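Local coordinates for osmotically inducible protein OsmC (Psychrobacter arcticus, PDB 2PN2) that is of uncharacterised function but belongs to the OsmC family and probably acts in the osmotic stress and detoxification response, at residues F59-D63 with T96-A100; L65-L69 with C134-I140. All coordinates share one frame; numbering follows the deposited sequence. Where two conformers were deposited one is given.

Interaction 1 (F59-D63 with T96-A100). With SO4 (sulfate ion), chain D.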
loop_
_atom_site.group_PDB
_atom_site.type_symbol
_atom_site.label_atom_id
_atom_site.label_comp_id
_atom_site.label_asym_id
_atom_site.label_seq_id
_atom_site.Cartn_x
_atom_site.Cartn_y
_atom_site.Cartn_z
ATOM N N PHE A 59 0.158 -6.444 8.913
ATOM C CA PHE A 59 -0.780 -5.932 7.890
ATOM C C PHE A 59 -0.869 -6.945 6.744
ATOM O O PHE A 59 0.159 -7.508 6.386
ATOM C CB PHE A 59 -0.213 -4.676 7.205
ATOM C CG PHE A 59 -0.293 -3.409 7.992
ATOM C CD1 PHE A 59 0.678 -3.088 8.938
ATOM C CD2 PHE A 59 -1.261 -2.445 7.677
ATOM C CE1 PHE A 59 0.632 -1.882 9.627
ATOM C CE2 PHE A 59 -1.302 -1.225 8.364
ATOM C CZ PHE A 59 -0.376 -0.952 9.347
ATOM N N SER A 60 -2.062 -7.207 6.197
ATOM C CA SER A 60 -2.179 -7.985 4.961
ATOM C C SER A 60 -1.818 -7.054 3.791
ATOM O O SER A 60 -1.785 -5.843 3.973
ATOM C CB SER A 60 -3.593 -8.534 4.756
ATOM O OG SER A 60 -4.478 -7.483 4.424
ATOM N N PRO A 61 -1.489 -7.605 2.595
ATOM C CA PRO A 61 -1.231 -6.721 1.444
ATOM C C PRO A 61 -2.395 -5.762 1.124
ATOM O O PRO A 61 -2.144 -4.586 0.923
ATOM C CB PRO A 61 -0.917 -7.708 0.307
ATOM C CG PRO A 61 -0.367 -8.892 1.021
ATOM C CD PRO A 61 -1.220 -9.013 2.247
ATOM N N THR A 62 -3.656 -6.200 1.146
ATOM C CA THR A 62 -4.772 -5.224 0.913
ATOM C C THR A 62 -4.923 -4.221 2.090
ATOM O O THR A 62 -5.255 -3.032 1.850
ATOM C CB THR A 62 -6.119 -5.895 0.563
ATOM O OG1 THR A 62 -6.582 -6.671 1.658
ATOM C CG2 THR A 62 -5.951 -6.793 -0.642
ATOM N N ASP A 63 -4.650 -4.651 3.325
ATOM C CA ASP A 63 -4.607 -3.704 4.477
ATOM C C ASP A 63 -3.568 -2.627 4.195
ATOM O O ASP A 63 -3.795 -1.450 4.439
ATOM C CB ASP A 63 -4.218 -4.362 5.815
ATOM C CG ASP A 63 -5.243 -5.319 6.342
ATOM O OD1 ASP A 63 -6.430 -5.233 5.953
ATOM O OD2 ASP A 63 -4.831 -6.188 7.145
ATOM N N THR A 96 -10.878 1.789 7.535
ATOM C CA THR A 96 -11.749 0.619 7.502
ATOM C C THR A 96 -11.813 0.218 6.040
ATOM O O THR A 96 -11.954 1.081 5.190
ATOM C CB THR A 96 -13.155 0.978 8.080
ATOM O OG1 THR A 96 -13.044 1.230 9.493
ATOM C CG2 THR A 96 -14.142 -0.144 7.870
ATOM N N LYS A 97 -11.680 -1.071 5.733
ATOM C CA LYS A 97 -11.778 -1.518 4.339
ATOM C C LYS A 97 -12.966 -2.435 4.183
ATOM O O LYS A 97 -13.325 -3.152 5.127
ATOM C CB LYS A 97 -10.489 -2.202 3.847
ATOM C CG LYS A 97 -10.229 -3.590 4.405
ATOM C CD LYS A 97 -9.059 -4.287 3.735
ATOM C CE LYS A 97 -9.026 -5.723 4.236
ATOM N NZ LYS A 97 -7.780 -6.394 3.853
ATOM N N VAL A 98 -13.569 -2.396 2.994
ATOM C CA VAL A 98 -14.624 -3.318 2.608
ATOM C C VAL A 98 -14.090 -4.039 1.365
ATOM O O VAL A 98 -13.483 -3.411 0.468
ATOM C CB VAL A 98 -15.957 -2.616 2.282
ATOM C CG1 VAL A 98 -17.069 -3.665 1.958
ATOM C CG2 VAL A 98 -16.394 -1.729 3.459
HETATM N N MSE A 99 -14.296 -5.354 1.338
HETATM C CA MSE A 99 -13.911 -6.190 0.208
HETATM C C MSE A 99 -15.160 -6.606 -0.546
HETATM O O MSE A 99 -16.254 -6.640 0.031
HETATM C CB MSE A 99 -13.172 -7.456 0.677
HETATM C CG MSE A 99 -11.945 -7.216 1.566
HETATM SE SE MSE A 99 -10.561 -6.161 0.732
HETATM C CE MSE A 99 -9.821 -7.402 -0.529
ATOM N N ALA A 100 -14.977 -6.874 -1.842
ATOM C CA ALA A 100 -15.967 -7.491 -2.712
ATOM C C ALA A 100 -15.355 -8.832 -3.127
ATOM O O ALA A 100 -14.144 -9.038 -2.991
ATOM C CB ALA A 100 -16.256 -6.630 -3.930
HETATM S S SO4 D . -5.775 -9.740 1.581
HETATM O O1 SO4 D . -6.276 -9.112 2.806
HETATM O O2 SO4 D . -4.501 -9.134 1.173
HETATM O O3 SO4 D . -5.551 -11.152 1.877
HETATM O O4 SO4 D . -6.765 -9.613 0.516
#
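Lys-97 drives its amine into the N-terminal end of helix 61-83, where two side chains and a sulfate ion meet it. Lys-97 NZ donates to Thr-62 OG1 at 2.5 Å, a length too short to be taken literally. The same Lys-97 NZ forms a salt bridge to Asp-63 OD1 at 2.8 Å, approaching from above the carboxylate plane. The lysine chain, extended beyond CG, crosses both partners at about a right angle. Thr-62 turns OG1 between its backbone N and carbonyl carbon (chi1 64°), where it accepts from the amine and donates to sulfate O1 at 2.7 Å. Ser-60 OG donates to that same O1 at 2.9 Å, and NZ adds a weak third bond. Thr-62 N reaches sulfate O2 at 3.1 Å, so helix N-H, hydroxyls and amine together grip an anion that probably came from the crystallisation liquor. Ser-60 and Asp-63 close a capping box: Asp-63 N bonds Ser-60 OG at 3.0 Å, and Ser-60 N returns to Asp-63 OD2. Selenomethionine Met-99 rests CE on Thr-62 CG2 at 3.9 Å. Arg-104 also binds the sulfate; beyond it, strand 105-114 pairs antiparallel with strand 92-100, whose Lys-97 joins this sheet to the helix start.

Interaction 2 (L65-L69 with C134-I140)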
loop_
_atom_site.group_PDB
_atom_site.type_symbol
_atom_site.label_atom_id
_atom_site.label_comp_id
_atom_site.label_asym_id
_atom_site.label_seq_id
_atom_site.Cartn_x
_atom_site.Cartn_y
_atom_site.Cartn_z
ATOM N N LEU A 65 -2.502 -1.548 1.242
ATOM C CA LEU A 65 -3.027 -0.640 0.216
ATOM C C LEU A 65 -4.008 0.361 0.834
ATOM O O LEU A 65 -3.935 1.548 0.554
ATOM C CB LEU A 65 -3.741 -1.420 -0.889
ATOM C CG LEU A 65 -4.230 -0.657 -2.118
ATOM C CD1 LEU A 65 -3.039 -0.209 -2.906
ATOM C CD2 LEU A 65 -5.158 -1.540 -2.967
ATOM N N ALA A 66 -4.945 -0.137 1.642
ATOM C CA ALA A 66 -5.972 0.745 2.304
ATOM C C ALA A 66 -5.269 1.789 3.161
ATOM O O ALA A 66 -5.556 2.990 3.059
ATOM C CB ALA A 66 -6.975 -0.080 3.153
ATOM N N THR A 67 -4.289 1.337 3.944
ATOM C CA THR A 67 -3.513 2.242 4.809
ATOM C C THR A 67 -2.674 3.284 4.046
ATOM O O THR A 67 -2.556 4.421 4.502
ATOM C CB THR A 67 -2.638 1.437 5.792
ATOM O OG1 THR A 67 -3.467 0.462 6.428
ATOM C CG2 THR A 67 -1.983 2.354 6.837
ATOM N N SER A 68 -2.100 2.900 2.908
ATOM C CA SER A 68 -1.321 3.820 2.063
ATOM C C SER A 68 -2.160 5.015 1.597
ATOM O O SER A 68 -1.636 6.114 1.529
ATOM C CB SER A 68 -0.666 3.113 0.852
ATOM O OG SER A 68 -1.590 2.822 -0.172
ATOM N N LEU A 69 -3.460 4.793 1.334
ATOM C CA LEU A 69 -4.376 5.858 0.951
ATOM C C LEU A 69 -4.481 6.876 2.060
ATOM O O LEU A 69 -4.333 8.056 1.802
ATOM C CB LEU A 69 -5.790 5.337 0.635
ATOM C CG LEU A 69 -6.814 6.397 0.182
ATOM C CD1 LEU A 69 -6.272 7.258 -1.022
ATOM C CD2 LEU A 69 -8.137 5.692 -0.196
ATOM N N CYS A 134 -4.985 13.233 -3.774
ATOM C CA CYS A 134 -3.620 12.790 -3.481
ATOM C C CYS A 134 -3.173 11.642 -4.380
ATOM O O CYS A 134 -4.021 10.943 -4.940
ATOM C CB CYS A 134 -3.453 12.431 -2.000
ATOM S SG CYS A 134 -4.108 10.847 -1.506
ATOM N N PRO A 135 -1.854 11.467 -4.547
ATOM C CA PRO A 135 -1.392 10.439 -5.490
ATOM C C PRO A 135 -1.948 9.023 -5.353
ATOM O O PRO A 135 -2.292 8.439 -6.376
ATOM C CB PRO A 135 0.129 10.484 -5.326
ATOM C CG PRO A 135 0.383 11.908 -4.999
ATOM C CD PRO A 135 -0.702 12.226 -4.018
ATOM N N VAL A 136 -2.065 8.509 -4.126
ATOM C CA VAL A 136 -2.648 7.177 -3.902
ATOM C C VAL A 136 -4.149 7.197 -4.239
ATOM O O VAL A 136 -4.655 6.221 -4.825
ATOM C CB VAL A 136 -2.386 6.626 -2.486
ATOM C CG1 VAL A 136 -3.089 5.263 -2.278
ATOM C CG2 VAL A 136 -0.900 6.496 -2.261
ATOM N N ALA A 137 -4.855 8.303 -3.951
ATOM C CA ALA A 137 -6.295 8.385 -4.322
ATOM C C ALA A 137 -6.488 8.185 -5.842
ATOM O O ALA A 137 -7.423 7.496 -6.274
ATOM C CB ALA A 137 -6.938 9.711 -3.869
ATOM N N LYS A 138 -5.544 8.722 -6.619
ATOM C CA LYS A 138 -5.545 8.645 -8.080
ATOM C C LYS A 138 -4.846 7.419 -8.668
ATOM O O LYS A 138 -4.689 7.329 -9.886
ATOM C CB LYS A 138 -4.923 9.932 -8.630
ATOM C CG LYS A 138 -5.656 11.200 -8.211
ATOM C CD LYS A 138 -7.095 11.202 -8.743
ATOM C CE LYS A 138 -7.831 12.460 -8.459
ATOM N NZ LYS A 138 -9.203 12.293 -9.000
ATOM N N SER A 139 -4.416 6.497 -7.807
ATOM C CA SER A 139 -3.712 5.277 -8.186
ATOM C C SER A 139 -4.459 3.980 -7.819
ATOM O O SER A 139 -3.989 2.904 -8.195
ATOM C CB SER A 139 -2.321 5.262 -7.534
ATOM O OG SER A 139 -1.552 6.409 -7.887
ATOM N N ILE A 140 -5.553 4.070 -7.050
ATOM C CA ILE A 140 -6.389 2.912 -6.733
ATOM C C ILE A 140 -7.504 2.822 -7.759
ATOM O O ILE A 140 -7.680 3.743 -8.581
ATOM C CB ILE A 140 -6.876 2.848 -5.255
ATOM C CG1 ILE A 140 -7.903 3.925 -4.896
ATOM C CG2 ILE A 140 -5.682 2.939 -4.326
ATOM C CD1 ILE A 140 -8.443 3.783 -3.429
#
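Cys-134 opens the segment with SG lying 4.2 Å from Leu-69 CD1, and also packs on Cys-72 further along helix 61-83; OsmC peroxidases use a cysteine pair, and these two may correspond to it. Residues 135-137 then take helical backbone angles. Val-136 presses CG1 against the helix backbone at Leu-69 CA (3.5 Å), with Ser-68 OG 3.6 Å from the same methyl, while its CG2 lies beside Ser-68 O. Ser-68 OG is turned back on its own helix and donates to Leu-65 O at 2.8 Å. Replacing Ser-68 by an alanine would probably cost Leu-65 O its hydroxyl donor, with the weak bond from Leu-69 N remaining, and open a small gap beside Val-136 CG1. Ala-137 is met through both backbone and CB: Leu-69 CD1 stands 3.4 Å from its N and, tightly, 3.5 Å from its CA. Leu-69 gets there with CG anti to its N (chi1 -178°), which sends CD1 to Cys-134, Val-136 and Ala-137. Leu-69 CD2 goes to Ile-140 CD1 at 3.8 Å, the side chains crossing at about a right angle. Cohesion between helix and loop is thus apolar, resting on close methyl packing, while the serine's polarity is spent within its own helix.

How the interactions relate
From the N terminus the chain first builds the antiparallel sheet of strands 23-29, 32-37 and 42-47. Segment 59-63 then spans the N-cap and first residues of helix 61-83, and 65-69 follows on the same helix. Strand 92-100 comes back to the helix start and closes interaction 1 over 32 intervening residues. The chain goes on through strand 105-114 and helix 121-132 before 134-140 closes interaction 2 over 64. The two closures therefore cross rather than nest. They tie one helix to strand 92-100, outermost in this chain's mixed sheet, and to the loop leading into strand 145-150. Among their meeting points, Lys-97 packs on Ala-66 and Phe-59 on Thr-67; both interactions touch the second subunit.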